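Local structure of uncharacterized protein (Enterococcus faecalis, 4OBI) at residues I56-A61 with L89-E94. The protein is of unknown function but binds a zinc ion through its NusG domain II-like part, and is probably attached to the membrane. Sequence-based numbering, arbitrary orientation.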
loop_
_atom_site.group_PDB
_atom_site.type_symbol
_atom_site.label_atom_id
_atom_site.label_comp_id
_atom_site.label_asym_id
_atom_site.label_seq_id
_atom_site.Cartn_x
_atom_site.Cartn_y
_atom_site.Cartn_z
ATOM N N ILE A 56 -4.403 5.844 -0.534
ATOM C CA ILE A 56 -3.340 4.985 -1.004
ATOM C C ILE A 56 -3.911 3.729 -1.653
ATOM O O ILE A 56 -4.958 3.230 -1.241
ATOM C CB ILE A 56 -2.386 4.618 0.157
ATOM C CG1 ILE A 56 -1.154 3.877 -0.365
ATOM C CG2 ILE A 56 -3.103 3.815 1.232
ATOM C CD1 ILE A 56 -0.024 3.789 0.641
ATOM N N ARG A 57 -3.223 3.240 -2.678
ATOM C CA ARG A 57 -3.597 1.978 -3.323
ATOM C C ARG A 57 -2.390 1.281 -3.906
ATOM O O ARG A 57 -1.301 1.851 -3.973
ATOM C CB ARG A 57 -4.617 2.233 -4.438
ATOM C CG ARG A 57 -4.073 2.993 -5.646
ATOM C CD ARG A 57 -5.058 2.991 -6.808
ATOM N NE ARG A 57 -4.583 3.797 -7.929
ATOM C CZ ARG A 57 -5.294 4.058 -9.025
ATOM N NH1 ARG A 57 -6.517 3.557 -9.173
ATOM N NH2 ARG A 57 -4.781 4.829 -9.982
ATOM N N VAL A 58 -2.600 0.034 -4.315
ATOM C CA VAL A 58 -1.684 -0.642 -5.220
ATOM C C VAL A 58 -2.224 -0.401 -6.626
ATOM O O VAL A 58 -3.329 -0.828 -6.956
ATOM C CB VAL A 58 -1.573 -2.146 -4.920
ATOM C CG1 VAL A 58 -0.660 -2.822 -5.937
ATOM C CG2 VAL A 58 -1.057 -2.368 -3.501
ATOM N N LYS A 59 -1.458 0.334 -7.425
ATOM C CA LYS A 59 -1.860 0.723 -8.778
ATOM C C LYS A 59 -1.684 -0.409 -9.788
ATOM O O LYS A 59 -2.446 -0.531 -10.748
ATOM C CB LYS A 59 -1.031 1.929 -9.234
ATOM C CG LYS A 59 -1.421 2.464 -10.600
ATOM C CD LYS A 59 -0.687 3.750 -10.915
ATOM C CE LYS A 59 -0.987 4.208 -12.328
ATOM N NZ LYS A 59 -0.269 5.473 -12.622
ATOM N N GLU A 60 -0.661 -1.222 -9.568
ATOM C CA GLU A 60 -0.220 -2.192 -10.542
ATOM C C GLU A 60 0.550 -3.278 -9.803
ATOM O O GLU A 60 1.198 -2.997 -8.788
ATOM C CB GLU A 60 0.672 -1.491 -11.582
ATOM C CG GLU A 60 1.164 -2.362 -12.724
ATOM C CD GLU A 60 2.115 -1.623 -13.656
ATOM O OE1 GLU A 60 1.862 -0.436 -13.959
ATOM O OE2 GLU A 60 3.110 -2.238 -14.101
ATOM N N ALA A 61 0.476 -4.511 -10.300
ATOM C CA ALA A 61 1.211 -5.640 -9.718
ATOM C C ALA A 61 1.289 -6.800 -10.705
ATOM O O ALA A 61 0.593 -6.788 -11.718
ATOM C CB ALA A 61 0.541 -6.096 -8.433
ATOM N N LEU A 89 2.528 -9.109 1.129
ATOM C CA LEU A 89 2.574 -7.657 1.230
ATOM C C LEU A 89 1.234 -7.114 1.730
ATOM O O LEU A 89 0.173 -7.560 1.278
ATOM C CB LEU A 89 2.909 -7.057 -0.128
ATOM C CG LEU A 89 2.867 -5.524 -0.283
ATOM C CD1 LEU A 89 3.884 -5.086 -1.328
ATOM C CD2 LEU A 89 1.492 -4.966 -0.636
ATOM N N PHE A 90 1.289 -6.140 2.643
ATOM C CA PHE A 90 0.101 -5.588 3.289
ATOM C C PHE A 90 0.240 -4.078 3.440
ATOM O O PHE A 90 1.331 -3.576 3.709
ATOM C CB PHE A 90 -0.108 -6.219 4.673
ATOM C CG PHE A 90 -0.288 -7.703 4.627
ATOM C CD1 PHE A 90 0.809 -8.544 4.639
ATOM C CD2 PHE A 90 -1.558 -8.258 4.524
ATOM C CE1 PHE A 90 0.648 -9.911 4.556
ATOM C CE2 PHE A 90 -1.724 -9.627 4.442
ATOM C CZ PHE A 90 -0.616 -10.455 4.467
ATOM N N ILE A 91 -0.857 -3.367 3.235
ATOM C CA ILE A 91 -0.916 -1.944 3.522
ATOM C C ILE A 91 -2.092 -1.693 4.451
ATOM O O ILE A 91 -3.231 -2.015 4.111
ATOM C CB ILE A 91 -1.119 -1.095 2.260
ATOM C CG1 ILE A 91 0.019 -1.320 1.257
ATOM C CG2 ILE A 91 -1.243 0.377 2.639
ATOM C CD1 ILE A 91 -0.273 -0.750 -0.114
ATOM N N THR A 92 -1.797 -1.142 5.626
ATOM C CA THR A 92 -2.849 -0.770 6.572
ATOM C C THR A 92 -2.744 0.712 6.888
ATOM O O THR A 92 -1.671 1.311 6.818
ATOM C CB THR A 92 -2.810 -1.612 7.871
ATOM O OG1 THR A 92 -4.042 -1.458 8.589
ATOM C CG2 THR A 92 -1.660 -1.205 8.776
ATOM N N VAL A 93 -3.883 1.320 7.192
ATOM C CA VAL A 93 -3.923 2.715 7.602
ATOM C C VAL A 93 -4.100 2.746 9.121
ATOM O O VAL A 93 -4.803 1.899 9.693
ATOM C CB VAL A 93 -5.073 3.476 6.896
ATOM C CG1 VAL A 93 -5.266 4.862 7.493
ATOM C CG2 VAL A 93 -4.797 3.569 5.404
ATOM N N GLU A 94 -3.438 3.697 9.774
ATOM C CA GLU A 94 -3.515 3.825 11.232
ATOM C C GLU A 94 -3.359 5.284 11.650
ATOM O O GLU A 94 -2.875 6.100 10.874
ATOM C CB GLU A 94 -2.452 2.946 11.905
ATOM C CG GLU A 94 -1.015 3.370 11.628
ATOM C CD GLU A 94 0.026 2.407 12.195
ATOM O OE1 GLU A 94 -0.285 1.220 12.463
ATOM O OE2 GLU A 94 1.181 2.853 12.368
#
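Ile-91 faces both Ile-56 and Val-58 across the interface between two antiparallel sheets, and its two branches divide the work. The CG2 methyl meets Ile-56, approaching CD1 to 4.1 Å and CG2 of that residue to 4.2 Å. The other branch, with CG1 anti to the carbonyl carbon (chi1 -59°), carries CD1 to the CG2 methyl of Val-58, 3.8 Å away. The side chains of both pairs meet at a slant, through methyl groups. Ile-56, with CG1 anti to its own backbone N (chi1 -172°), is nearly fully extended and delivers its terminal CD1 to Ile-91. Around this small cluster, Leu-16 of strand 12-18 packs on Ile-91, while Ile-49 and Ala-14 touch Ile-56. Val-58 also rests against Val-69 and the zinc ligand Asp-68 on helix 67-71, which brings the edge of this core up to a zinc ligand, with the Val-58 side chain about 7 Å from the ion. Ile-56, Val-58 and Ile-91 are all buried near the centre of the chain and no hydrogen bond joins the two segments; this is a face-to-face sheet contact held by dispersion and the exclusion of water, not by directional bonds.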